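PDB 6RJ1: Mgp-operon protein 3 from Mycoplasma pneumoniae, which probably takes part, as the P40/P90 surface protein of the bacterium, in attaching the cell to its host. Local coordinates for residues 4-9 against 931-936; 937-942 against 955-960. One frame throughout, in Å; residues are numbered along the deposited sequence.

Contact 1. Residues 4-9 against 931-936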
# COMPACT_ATOMS: atom_id res chain seq x y z
N ASN A 4 36.51 5.76 8.43
CA ASN A 4 35.13 5.55 8.00
C ASN A 4 34.16 6.51 8.74
O ASN A 4 34.48 7.00 9.83
CB ASN A 4 34.74 4.05 8.09
CG ASN A 4 33.97 3.54 9.30
OD1 ASN A 4 34.02 4.09 10.41
ND2 ASN A 4 33.26 2.44 9.11
N THR A 5 33.01 6.83 8.11
CA THR A 5 31.99 7.74 8.63
C THR A 5 30.62 7.15 8.42
O THR A 5 30.42 6.41 7.45
CB THR A 5 32.09 9.13 7.98
OG1 THR A 5 32.12 8.98 6.56
CG2 THR A 5 33.30 9.94 8.47
N TYR A 6 29.67 7.47 9.31
CA TYR A 6 28.27 7.02 9.26
C TYR A 6 27.39 8.24 9.10
O TYR A 6 27.51 9.18 9.88
CB TYR A 6 27.87 6.24 10.53
CG TYR A 6 28.79 5.10 10.90
CD1 TYR A 6 28.58 3.82 10.39
CD2 TYR A 6 29.88 5.30 11.75
CE1 TYR A 6 29.44 2.77 10.71
CE2 TYR A 6 30.74 4.25 12.08
CZ TYR A 6 30.52 2.99 11.56
OH TYR A 6 31.36 1.95 11.87
N LEU A 7 26.52 8.25 8.09
CA LEU A 7 25.64 9.38 7.82
C LEU A 7 24.34 9.26 8.60
O LEU A 7 23.66 8.23 8.50
CB LEU A 7 25.37 9.48 6.31
CG LEU A 7 25.57 10.82 5.61
CD1 LEU A 7 26.87 11.48 6.01
CD2 LEU A 7 25.58 10.63 4.11
N LEU A 8 23.99 10.30 9.38
CA LEU A 8 22.75 10.32 10.15
C LEU A 8 21.89 11.53 9.78
O LEU A 8 22.42 12.63 9.61
CB LEU A 8 22.98 10.28 11.68
CG LEU A 8 23.49 8.96 12.33
CD1 LEU A 8 23.58 9.11 13.83
CD2 LEU A 8 22.57 7.77 12.04
N GLN A 9 20.58 11.31 9.63
CA GLN A 9 19.64 12.37 9.29
C GLN A 9 19.07 13.07 10.52
O GLN A 9 18.84 12.44 11.54
CB GLN A 9 18.49 11.81 8.45
CG GLN A 9 17.67 12.88 7.71
CD GLN A 9 16.43 12.31 7.07
OE1 GLN A 9 16.40 11.16 6.62
NE2 GLN A 9 15.38 13.11 7.01
N GLY A 931 20.21 8.54 16.30
CA GLY A 931 20.53 7.41 15.45
C GLY A 931 21.37 6.36 16.15
O GLY A 931 21.73 6.51 17.32
N ILE A 932 21.67 5.29 15.42
CA ILE A 932 22.47 4.16 15.88
C ILE A 932 23.66 3.94 14.94
O ILE A 932 23.48 3.83 13.72
CB ILE A 932 21.60 2.88 16.08
CG1 ILE A 932 20.45 3.14 17.08
CG2 ILE A 932 22.45 1.67 16.54
CD1 ILE A 932 19.27 2.35 16.88
N LEU A 933 24.88 3.87 15.50
CA LEU A 933 26.10 3.65 14.73
C LEU A 933 26.62 2.23 14.91
O LEU A 933 26.95 1.86 16.04
CB LEU A 933 27.22 4.63 15.15
CG LEU A 933 26.92 6.12 15.24
CD1 LEU A 933 28.12 6.86 15.78
CD2 LEU A 933 26.54 6.71 13.89
N PRO A 934 26.74 1.42 13.83
CA PRO A 934 27.33 0.08 13.99
C PRO A 934 28.85 0.20 14.06
O PRO A 934 29.54 0.14 13.03
CB PRO A 934 26.83 -0.70 12.77
CG PRO A 934 26.37 0.31 11.80
CD PRO A 934 26.43 1.69 12.41
N LEU A 935 29.37 0.43 15.28
CA LEU A 935 30.80 0.62 15.57
C LEU A 935 31.68 -0.55 15.15
O LEU A 935 32.84 -0.35 14.79
CB LEU A 935 31.02 0.92 17.06
CG LEU A 935 30.36 2.17 17.65
CD1 LEU A 935 30.51 2.17 19.15
CD2 LEU A 935 30.95 3.44 17.06
N SER A 936 31.13 -1.78 15.22
CA SER A 936 31.77 -3.04 14.85
C SER A 936 30.74 -4.17 14.83
O SER A 936 29.56 -3.94 15.13
CB SER A 936 32.92 -3.38 15.80
OG SER A 936 32.47 -3.74 17.10
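Tyr6 lies against an inverse gamma turn centred on Pro934. The strands on which the two segments lie, 6-9 and 931-933, run antiparallel, at 173°, with no backbone ladder between them: their axes come no closer than 8.0 Å, and side chains fill the gap. The Tyr6 ring and the proline slide past each other in opposite directions: CE1 of Tyr6 meets CD of Pro934 at 3.6 Å, while Tyr6 OH stands 2.8 Å from the carbonyl O of Pro934. CG of the tyrosine lies beside the backbone N (chi1 -53°), which carries the ring over to Pro934. Asn4 ND2 gives a weak hydrogen bond, 3.4 Å long, to Tyr6 OH.

Further along, Leu933 does the bridging. Its CD2 methyl fits between two residues of the first strand, 3.6 Å from Tyr6 CB and 3.8 Å from Leu8 CD1, crossing each side chain at a slant. The same Leu8 CD1 also rests on Gly931, 3.8 Å from its CA. Apolar contact thus dominates, and the alternation of the strand gives Tyr6 and Leu8 to this side while Leu7 turns away toward Trp45 of strand 40-48.

Each partner is an outermost strand of its own antiparallel sheet. Strand 6-10 is hydrogen-bonded to strand 13-17, whose Tyr17 also touches Leu8 and Leu933; strand 928-933 pairs on its other flank with strand 939-945.

Contact 2. Residues 937-942 against 955-960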
# COMPACT_ATOMS: atom_id res chain seq x y z
N ASP A 937 31.19 -5.38 14.49
CA ASP A 937 30.37 -6.59 14.47
C ASP A 937 29.88 -6.91 15.89
O ASP A 937 28.78 -7.46 16.05
CB ASP A 937 31.19 -7.77 13.90
CG ASP A 937 32.47 -8.12 14.65
OD1 ASP A 937 33.31 -7.21 14.86
OD2 ASP A 937 32.65 -9.31 15.01
N GLU A 938 30.70 -6.54 16.90
CA GLU A 938 30.46 -6.77 18.32
C GLU A 938 29.79 -5.61 19.06
O GLU A 938 29.15 -5.86 20.07
CB GLU A 938 31.78 -7.13 19.04
CG GLU A 938 32.47 -8.38 18.52
CD GLU A 938 33.40 -9.08 19.50
OE1 GLU A 938 34.10 -8.39 20.28
OE2 GLU A 938 33.43 -10.33 19.48
N PHE A 939 29.96 -4.36 18.61
CA PHE A 939 29.40 -3.21 19.32
C PHE A 939 28.64 -2.20 18.47
O PHE A 939 28.99 -1.97 17.31
CB PHE A 939 30.49 -2.48 20.11
CG PHE A 939 31.11 -3.24 21.25
CD1 PHE A 939 32.26 -4.01 21.05
CD2 PHE A 939 30.60 -3.15 22.53
CE1 PHE A 939 32.87 -4.68 22.12
CE2 PHE A 939 31.20 -3.83 23.60
CZ PHE A 939 32.33 -4.59 23.38
N SER A 940 27.65 -1.55 19.09
CA SER A 940 26.85 -0.50 18.48
C SER A 940 26.61 0.64 19.46
O SER A 940 26.51 0.40 20.66
CB SER A 940 25.53 -1.06 17.95
OG SER A 940 25.77 -2.00 16.92
N ALA A 941 26.56 1.87 18.94
CA ALA A 941 26.34 3.08 19.73
C ALA A 941 24.97 3.68 19.41
O ALA A 941 24.57 3.73 18.25
CB ALA A 941 27.42 4.10 19.44
N VAL A 942 24.25 4.09 20.46
CA VAL A 942 22.90 4.65 20.36
C VAL A 942 22.93 6.11 20.85
O VAL A 942 23.08 6.37 22.05
CB VAL A 942 21.89 3.73 21.11
CG1 VAL A 942 20.47 4.28 21.07
CG2 VAL A 942 21.93 2.31 20.55
N ILE A 955 26.40 2.45 24.73
CA ILE A 955 27.11 1.35 24.06
C ILE A 955 26.40 0.03 24.36
O ILE A 955 26.10 -0.26 25.52
CB ILE A 955 28.63 1.31 24.43
CG1 ILE A 955 29.33 2.70 24.28
CG2 ILE A 955 29.38 0.20 23.67
CD1 ILE A 955 29.40 3.36 22.82
N TYR A 956 26.16 -0.76 23.31
CA TYR A 956 25.52 -2.07 23.40
C TYR A 956 26.41 -3.15 22.79
O TYR A 956 27.08 -2.91 21.79
CB TYR A 956 24.16 -2.03 22.69
CG TYR A 956 23.08 -1.25 23.42
CD1 TYR A 956 23.03 0.14 23.34
CD2 TYR A 956 22.07 -1.90 24.12
CE1 TYR A 956 22.02 0.87 23.98
CE2 TYR A 956 21.06 -1.19 24.77
CZ TYR A 956 21.03 0.20 24.69
OH TYR A 956 20.03 0.92 25.30
N LYS A 957 26.42 -4.35 23.40
CA LYS A 957 27.19 -5.49 22.90
C LYS A 957 26.29 -6.36 22.02
O LYS A 957 25.26 -6.85 22.48
CB LYS A 957 27.80 -6.29 24.05
CG LYS A 957 29.05 -7.06 23.64
CD LYS A 957 28.84 -8.57 23.73
CE LYS A 957 30.12 -9.34 23.52
NZ LYS A 957 30.54 -9.37 22.10
N ASN A 958 26.69 -6.51 20.75
CA ASN A 958 26.03 -7.27 19.68
C ASN A 958 26.41 -8.75 19.73
O ASN A 958 27.55 -9.12 19.45
CB ASN A 958 26.39 -6.67 18.31
CG ASN A 958 25.56 -7.14 17.13
OD1 ASN A 958 25.05 -8.27 17.08
ND2 ASN A 958 25.43 -6.28 16.13
N THR A 959 25.44 -9.59 20.08
CA THR A 959 25.60 -11.03 20.19
C THR A 959 24.69 -11.69 19.14
O THR A 959 23.58 -12.15 19.46
CB THR A 959 25.42 -11.46 21.67
OG1 THR A 959 26.34 -10.71 22.48
CG2 THR A 959 25.67 -12.96 21.88
N ASN A 960 25.16 -11.68 17.88
CA ASN A 960 24.50 -12.22 16.68
C ASN A 960 23.11 -11.60 16.43
O ASN A 960 22.17 -12.28 16.00
CB ASN A 960 24.46 -13.77 16.70
CG ASN A 960 25.78 -14.47 16.44
OD1 ASN A 960 26.86 -14.02 16.85
ND2 ASN A 960 25.71 -15.61 15.77
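Phe939 sets its ring obliquely against Ile955 and Lys957, two residues of the partner strand in a beta hairpin formed by strands 939-945 and 952-959. CD2 of the ring meets Ile955 CG2 at 3.7 Å, and CE2 touches Lys957 CG at 3.9 Å. Swung beside its own backbone N (chi1 -66°), the ring can reach Ile955, a residue diagonal to its direct partner Lys957. Ala941 lies on the same face, its CB against Ile955 CD1, and Leu969 of helix 967-974 touches both Phe939 and Ile955.

The ladder beneath is antiparallel. Ser940 and Tyr956 form a hydrogen-bonded pair, with Ser940 N giving to Tyr956 O at 3.1 Å and Tyr956 N giving back to Ser940 O at 2.9 Å. Phe939-Lys957 and Ala941-Ile955 are the non-hydrogen-bonded pairs to either side. On the face that holds Tyr956, the CG2 methyl of Val942 meets CD1 of the tyrosine ring at 3.7 Å, and Phe963 of the next strand also packs there.

Charge enters at the open end. Lys957, bent at chi2 and chi4, runs alongside Glu938 in the same direction, yet its NZ stays 4.0 Å from Glu938 OE2, too far to count as a salt bridge. The attraction of that ammonium for the Phe939 ring is at most weak. Asn958 OD1 bonds to Gly961 N at the turn into strand 962-965, while Asn958 N donates to Glu938 O at 2.6 Å, approaching from 41° above the carbonyl plane.

The centres of contacts 1 and 2 lie about 12 Å apart on one side of the chain, and the sequence runs through them in series: 4-9, then 931-936, then 937-942 and 955-960. Strands 928-933 and 939-945 are neighbours in a four-stranded antiparallel sheet, joined where Leu933 N probably bonds to Ala941 O, 2.8 Å away. In the short connection between them, Ser936 OG is hydrogen-bonded to Phe939 N. Contact 2 is thus a local hairpin, whereas contact 1 spans 921 residues and sets the beginning of the deposited chain against this sheet near its close, bringing the two ends of the crystallised domain together.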